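Local coordinates for protein acetyl xylan esterase (PDB 6XYC) that probably hydrolyses acetyl and feruloyl esters on complex xylans, as a carbohydrate esterase of the alpha/beta hydrolase superfamily from gut microbiota, at residues A[30-34]-A[68-74]; A[133-137]-A[148-152]. All blocks are in the same frame, centred on the assembly; numbering follows the deposited sequence.

Contact 1 of 2, residues A[30-34]-A[68-74]; sequences YLPKE and LKAGFAV
The aromatic ring of Y30 meets V74 at its edge: V74 O lies near the ring plane, 3.9 Å from Y30 CD2. The ring of Y8 packs edge-to-face against Y30, and S11 and T13 of strand 8-16 touch its side chain as well. The other ring, that of P32, rests on the bend after the helix, with P32 CG 3.3 Å from F72 O and P32 CB 3.4 Å from L68 O, while P32 CD lies against L68 CD2 at 4.2 Å. F72 O is buried with no polar partner in the model, so the pyrrolidine carbons close it off without satisfying it.

The backbones pair as strands at Y30 and V74. The two form an antiparallel hydrogen-bonded pair, with Y30 N to V74 O at 2.8 Å and V74 N to Y30 O at 2.9 Å. CG of Y30 stands beside the backbone N and opposite the carbonyl carbon (chi1 -57°), which brings the ring to the same V74 O that this N grips. L68 CD2 comes within 3.6 Å of Y30 O and also touches Y30 CB. L31 starts away from A73 but brings CD2 back to 3.7 Å from A73 CB.

With an alanine in place of P32, lacking CG and CD, F72 O would probably lose its apolar lid and a gap would open beside L68 CD2.

G71, just past the helix, has the positive phi (100°) of a Schellman motif and turns the chain toward strand 73-77. Helix 56-69 thus completes a beta-alpha-beta crossover from strand 39-45, and its return strand pairs with the antiparallel strand 26-32, the strand order of the alpha/beta hydrolase fold.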
ATOM      1  N   TYR A  30       1.171  15.824   4.915  1.00 24.04           N
ATOM      2  CA  TYR A  30       0.146  16.860   4.995  1.00 26.32           C
ATOM      3  C   TYR A  30      -0.659  16.678   6.275  1.00 27.56           C
ATOM      4  O   TYR A  30      -1.051  15.556   6.605  1.00 26.69           O
ATOM      5  CB  TYR A  30      -0.803  16.813   3.791  1.00 24.08           C
ATOM      6  CG  TYR A  30      -0.129  16.937   2.447  1.00 26.45           C
ATOM      7  CD1 TYR A  30       0.074  18.176   1.865  1.00 26.62           C
ATOM      8  CD2 TYR A  30       0.292  15.810   1.752  1.00 25.62           C
ATOM      9  CE1 TYR A  30       0.682  18.294   0.632  1.00 27.91           C
ATOM     10  CE2 TYR A  30       0.908  15.918   0.520  1.00 26.83           C
ATOM     11  CZ  TYR A  30       1.098  17.167  -0.037  1.00 26.81           C
ATOM     12  OH  TYR A  30       1.706  17.290  -1.265  1.00 28.62           O
ATOM     13  N   LEU A  31      -0.912  17.786   7.000  1.00 27.58           N
ATOM     14  CA  LEU A  31      -1.773  17.747   8.175  1.00 28.22           C
ATOM     15  C   LEU A  31      -3.100  18.447   7.878  1.00 28.87           C
ATOM     16  O   LEU A  31      -3.119  19.436   7.137  1.00 27.59           O
ATOM     17  CB  LEU A  31      -1.112  18.420   9.380  1.00 27.81           C
ATOM     18  CG  LEU A  31       0.320  17.982   9.700  1.00 28.48           C
ATOM     19  CD1 LEU A  31       0.870  18.774  10.882  1.00 31.06           C
ATOM     20  CD2 LEU A  31       0.387  16.483   9.972  1.00 30.37           C
ATOM     21  N   PRO A  32      -4.217  17.975   8.440  1.00 29.75           N
ATOM     22  CA  PRO A  32      -5.521  18.522   8.044  1.00 32.40           C
ATOM     23  C   PRO A  32      -5.649  20.013   8.325  1.00 36.51           C
ATOM     24  O   PRO A  32      -5.013  20.563   9.225  1.00 33.17           O
ATOM     25  CB  PRO A  32      -6.523  17.712   8.880  1.00 35.95           C
ATOM     26  CG  PRO A  32      -5.801  16.442   9.234  1.00 31.32           C
ATOM     27  CD  PRO A  32      -4.345  16.820   9.351  1.00 31.39           C
ATOM     28  N   LYS A  33      -6.501  20.666   7.532  1.00 37.00           N
ATOM     29  CA  LYS A  33      -6.809  22.075   7.759  1.00 40.19           C
ATOM     30  C   LYS A  33      -7.341  22.292   9.166  1.00 40.89           C
ATOM     31  O   LYS A  33      -6.883  23.186   9.890  1.00 42.63           O
ATOM     32  CB  LYS A  33      -7.821  22.556   6.720  1.00 38.49           C
ATOM     33  CG  LYS A  33      -8.286  23.994   6.912  1.00 40.40           C
ATOM     34  CD  LYS A  33      -7.298  25.026   6.346  1.00 48.60           C
ATOM     35  CE  LYS A  33      -6.733  24.646   4.983  1.00 50.08           C
ATOM     36  NZ  LYS A  33      -5.406  25.263   4.713  1.00 46.66           N
ATOM     37  N   GLU A  34      -8.353  21.520   9.544  1.00 43.88           N
ATOM     38  CA  GLU A  34      -8.871  21.496  10.903  1.00 47.88           C
ATOM     39  C   GLU A  34      -7.737  21.211  11.878  1.00 49.66           C
ATOM     40  O   GLU A  34      -7.338  20.055  12.045  1.00 48.05           O
ATOM     41  CB  GLU A  34      -9.970  20.436  11.027  1.00 59.40           C
ATOM     42  CG  GLU A  34      -9.665  19.126  10.300  1.00 64.79           C
ATOM     43  CD  GLU A  34     -10.903  18.469   9.700  1.00 73.74           C
ATOM     44  OE1 GLU A  34     -11.018  17.229   9.763  1.00 68.55           O
ATOM     45  OE2 GLU A  34     -11.769  19.186   9.158  1.00108.40           O
ATOM     46  N   LEU A  68      -7.672  13.873   4.532  1.00 27.54           N
ATOM     47  CA  LEU A  68      -7.433  15.081   5.316  1.00 29.07           C
ATOM     48  C   LEU A  68      -8.730  15.620   5.906  1.00 29.79           C
ATOM     49  O   LEU A  68      -8.778  15.993   7.084  1.00 31.44           O
ATOM     50  CB  LEU A  68      -6.751  16.138   4.442  1.00 30.31           C
ATOM     51  CG  LEU A  68      -5.305  15.801   4.066  1.00 27.96           C
ATOM     52  CD1 LEU A  68      -4.843  16.601   2.861  1.00 29.51           C
ATOM     53  CD2 LEU A  68      -4.379  16.028   5.263  1.00 27.71           C
ATOM     54  N   LYS A  69      -9.794  15.661   5.104  1.00 30.61           N
ATOM     55  CA  LYS A  69     -11.080  16.147   5.597  1.00 36.42           C
ATOM     56  C   LYS A  69     -11.618  15.268   6.719  1.00 36.65           C
ATOM     57  O   LYS A  69     -12.355  15.751   7.585  1.00 37.70           O
ATOM     58  CB  LYS A  69     -12.089  16.215   4.447  1.00 36.36           C
ATOM     59  CG  LYS A  69     -11.832  17.327   3.443  1.00 43.96           C
ATOM     60  CD  LYS A  69     -11.699  16.778   2.025  1.00 55.75           C
ATOM     61  CE  LYS A  69     -12.979  16.955   1.215  1.00 53.82           C
ATOM     62  NZ  LYS A  69     -13.015  16.053   0.037  1.00 50.82           N
ATOM     63  N   ALA A  70     -11.266  13.982   6.719  1.00 32.92           N
ATOM     64  CA  ALA A  70     -11.658  13.071   7.787  1.00 32.14           C
ATOM     65  C   ALA A  70     -10.828  13.251   9.049  1.00 32.07           C
ATOM     66  O   ALA A  70     -11.152  12.648  10.078  1.00 30.01           O
ATOM     67  CB  ALA A  70     -11.543  11.618   7.309  1.00 29.97           C
ATOM     68  N   GLY A  71      -9.772  14.059   8.995  1.00 31.36           N
ATOM     69  CA  GLY A  71      -8.970  14.361  10.164  1.00 32.58           C
ATOM     70  C   GLY A  71      -7.680  13.591  10.292  1.00 29.70           C
ATOM     71  O   GLY A  71      -7.098  13.578  11.382  1.00 29.45           O
ATOM     72  N   PHE A  72      -7.212  12.950   9.225  1.00 29.98           N
ATOM     73  CA  PHE A  72      -5.977  12.180   9.265  1.00 28.00           C
ATOM     74  C   PHE A  72      -4.839  12.977   8.643  1.00 28.46           C
ATOM     75  O   PHE A  72      -5.037  13.701   7.661  1.00 28.18           O
ATOM     76  CB  PHE A  72      -6.125  10.855   8.515  1.00 26.03           C
ATOM     77  CG  PHE A  72      -7.079   9.895   9.159  1.00 27.19           C
ATOM     78  CD1 PHE A  72      -8.404   9.857   8.775  1.00 30.83           C
ATOM     79  CD2 PHE A  72      -6.642   9.028  10.143  1.00 29.83           C
ATOM     80  CE1 PHE A  72      -9.285   8.970   9.368  1.00 29.27           C
ATOM     81  CE2 PHE A  72      -7.515   8.139  10.743  1.00 27.90           C
ATOM     82  CZ  PHE A  72      -8.839   8.110  10.351  1.00 26.99           C
ATOM     83  N   ALA A  73      -3.653  12.855   9.232  1.00 24.39           N
ATOM     84  CA  ALA A  73      -2.431  13.220   8.537  1.00 27.79           C
ATOM     85  C   ALA A  73      -2.210  12.253   7.379  1.00 28.27           C
ATOM     86  O   ALA A  73      -2.472  11.051   7.499  1.00 26.60           O
ATOM     87  CB  ALA A  73      -1.237  13.180   9.489  1.00 28.93           C
ATOM     88  N   VAL A  74      -1.738  12.778   6.250  1.00 26.02           N
ATOM     89  CA  VAL A  74      -1.529  11.982   5.045  1.00 25.26           C
ATOM     90  C   VAL A  74      -0.050  12.006   4.696  1.00 24.82           C
ATOM     91  O   VAL A  74       0.550  13.081   4.581  1.00 25.06           O
ATOM     92  CB  VAL A  74      -2.378  12.493   3.866  1.00 24.84           C
ATOM     93  CG1 VAL A  74      -1.965  11.781   2.578  1.00 23.70           C
ATOM     94  CG2 VAL A  74      -3.871  12.307   4.142  1.00 25.80           C
TER

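Contact 2 of 2, residues A[133-137]-A[148-152]; sequences TNGVK and IEGSL
K137 O takes two backbone bonds on the same face of its carbonyl plane, from I148 N at 2.9 Å and from E149 N at 3.1 Å, the second the straighter (166° against 136°), while a type II turn from T133 to V136 shapes the chain just before. The K137 side chain crosses that of E149 at about a right angle. Its aliphatic part does the touching, K137 CE lying 3.7 Å from E149 CB. The bend at chi2 (-68°) brings a chain that starts away from 148-152 back to it, and the ammonium continues to a salt bridge with D147.

The E149 carboxylate has partners outside the segments, R99 at OE2 and S160 at OE1. OE1 also meets a water that bridges the two segments, 2.7 Å from both V136 O and E149 OE1.

I148, a buried residue, points toward 133-137, and its CG2 comes 3.8 Å from T133 OG1, the two side chains again crossing nearly at right angles. The hydroxyl is hydrogen-bonded to F129 O and K95 NZ; its meeting with I148 CG2 is a van der Waals contact.

The contact closes the base of the two-stranded hairpin 138-141/144-147, which a short loop joins to helix 122-131. I148 packs against I91 and K95 of helix 89-103 and against L139 of the hairpin.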
ATOM      1  N   THR A 133       2.534  -8.615   6.796  1.00 24.83           N
ATOM      2  CA  THR A 133       3.884  -8.879   7.283  1.00 27.67           C
ATOM      3  C   THR A 133       4.235  -8.012   8.488  1.00 26.74           C
ATOM      4  O   THR A 133       5.407  -7.720   8.727  1.00 28.11           O
ATOM      5  CB  THR A 133       4.914  -8.691   6.168  1.00 28.55           C
ATOM      6  OG1 THR A 133       4.826  -7.367   5.639  1.00 28.04           O
ATOM      7  CG2 THR A 133       4.694  -9.697   5.045  1.00 28.53           C
ATOM      8  N   ASN A 134       3.234  -7.586   9.258  1.00 29.27           N
ATOM      9  CA  ASN A 134       3.510  -6.990  10.560  1.00 27.29           C
ATOM     10  C   ASN A 134       4.383  -7.935  11.377  1.00 31.56           C
ATOM     11  O   ASN A 134       4.003  -9.085  11.621  1.00 31.46           O
ATOM     12  CB  ASN A 134       2.207  -6.700  11.310  1.00 29.33           C
ATOM     13  CG  ASN A 134       1.540  -5.401  10.871  1.00 28.18           C
ATOM     14  OD1 ASN A 134       2.086  -4.635  10.078  1.00 27.55           O
ATOM     15  ND2 ASN A 134       0.351  -5.143  11.410  1.00 29.64           N
ATOM     16  N   GLY A 135       5.556  -7.460  11.793  1.00 31.32           N
ATOM     17  CA  GLY A 135       6.439  -8.262  12.621  1.00 31.03           C
ATOM     18  C   GLY A 135       7.207  -9.343  11.896  1.00 32.82           C
ATOM     19  O   GLY A 135       7.838 -10.183  12.550  1.00 34.25           O
ATOM     20  N   VAL A 136       7.193  -9.338  10.567  1.00 31.28           N
ATOM     21  CA  VAL A 136       7.818 -10.378   9.756  1.00 31.62           C
ATOM     22  C   VAL A 136       9.086  -9.809   9.133  1.00 33.82           C
ATOM     23  O   VAL A 136       9.039  -8.779   8.449  1.00 33.44           O
ATOM     24  CB  VAL A 136       6.856 -10.897   8.672  1.00 30.38           C
ATOM     25  CG1 VAL A 136       7.606 -11.770   7.667  1.00 32.43           C
ATOM     26  CG2 VAL A 136       5.700 -11.655   9.310  1.00 30.39           C
ATOM     27  N   LYS A 137      10.216 -10.482   9.363  1.00 30.75           N
ATOM     28  CA  LYS A 137      11.493 -10.027   8.829  1.00 32.12           C
ATOM     29  C   LYS A 137      11.770 -10.593   7.443  1.00 31.71           C
ATOM     30  O   LYS A 137      12.193  -9.861   6.543  1.00 30.08           O
ATOM     31  CB  LYS A 137      12.635 -10.405   9.784  1.00 34.87           C
ATOM     32  CG  LYS A 137      13.666  -9.302  10.009  1.00 48.10           C
ATOM     33  CD  LYS A 137      14.474  -9.014   8.758  1.00 51.20           C
ATOM     34  CE  LYS A 137      15.330  -7.766   8.929  1.00 44.28           C
ATOM     35  NZ  LYS A 137      16.284  -7.549   7.797  1.00 45.96           N
ATOM     36  N   ILE A 148      11.993  -8.912   3.844  1.00 30.41           N
ATOM     37  CA  ILE A 148      10.854  -8.005   3.748  1.00 29.32           C
ATOM     38  C   ILE A 148      11.108  -6.733   4.547  1.00 30.33           C
ATOM     39  O   ILE A 148      10.950  -5.620   4.034  1.00 28.42           O
ATOM     40  CB  ILE A 148       9.573  -8.722   4.220  1.00 29.90           C
ATOM     41  CG1 ILE A 148       9.229  -9.880   3.278  1.00 31.11           C
ATOM     42  CG2 ILE A 148       8.417  -7.740   4.334  1.00 29.82           C
ATOM     43  CD1 ILE A 148       9.087  -9.494   1.832  1.00 30.29           C
ATOM     44  N   GLU A 149      11.504  -6.877   5.814  1.00 29.73           N
ATOM     45  CA  GLU A 149      11.740  -5.714   6.664  1.00 30.44           C
ATOM     46  C   GLU A 149      12.840  -4.827   6.096  1.00 29.83           C
ATOM     47  O   GLU A 149      12.699  -3.599   6.056  1.00 26.59           O
ATOM     48  CB  GLU A 149      12.096  -6.174   8.078  1.00 32.70           C
ATOM     49  CG  GLU A 149      12.511  -5.061   9.018  1.00 32.59           C
ATOM     50  CD  GLU A 149      11.340  -4.200   9.460  1.00 29.78           C
ATOM     51  OE1 GLU A 149      10.187  -4.547   9.127  1.00 31.87           O
ATOM     52  OE2 GLU A 149      11.580  -3.185  10.154  1.00 32.10           O
ATOM     53  N   GLY A 150      13.948  -5.422   5.667  1.00 29.49           N
ATOM     54  CA  GLY A 150      15.055  -4.657   5.129  1.00 30.82           C
ATOM     55  C   GLY A 150      15.823  -3.906   6.204  1.00 31.77           C
ATOM     56  O   GLY A 150      15.514  -3.941   7.399  1.00 28.07           O
ATOM     57  N   SER A 151      16.858  -3.203   5.742  1.00 31.39           N
ATOM     58  CA  SER A 151      17.767  -2.473   6.617  1.00 31.78           C
ATOM     59  C   SER A 151      17.958  -1.032   6.156  1.00 33.13           C
ATOM     60  O   SER A 151      18.975  -0.411   6.481  1.00 31.34           O
ATOM     61  CB  SER A 151      19.134  -3.153   6.683  1.00 36.02           C
ATOM     62  OG  SER A 151      19.110  -4.341   7.458  1.00 49.62           O
ATOM     63  N   LEU A 152      16.996  -0.477   5.434  1.00 31.57           N
ATOM     64  CA  LEU A 152      17.153   0.849   4.864  1.00 33.56           C
ATOM     65  C   LEU A 152      16.965   1.931   5.919  1.00 30.47           C
ATOM     66  O   LEU A 152      16.055   1.865   6.753  1.00 29.90           O
ATOM     67  CB  LEU A 152      16.147   1.054   3.734  1.00 32.60           C
ATOM     68  CG  LEU A 152      16.290   0.290   2.421  1.00 36.92           C
ATOM     69  CD1 LEU A 152      15.197   0.758   1.471  1.00 36.41           C
ATOM     70  CD2 LEU A 152      17.660   0.496   1.822  1.00 43.62           C
TER
HETATM   71  O   HOH W   1       8.145  -6.274   8.709  1.00 30.69           O

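Contact 1 and contact 2 are separate parts of one domain: their centres lie 28 Å apart, their nearest atoms about 15 Å, and they follow each other along the chain. Contact 1 joins strands near one end of the main sheet, and contact 2 closes the base of a small hairpin beside helix 89-103. Neither supplies a residue to the pocket holding the sulfonyl fluoride inhibitor, but both connect to it through the chain. Strand 39-45, neighbour of 73-77, runs on to G47, S48 and A49 of that pocket, and helix 122-131, which leads into 133-137, starts directly after S121, probably the nucleophile of a catalytic triad with H262 and D230.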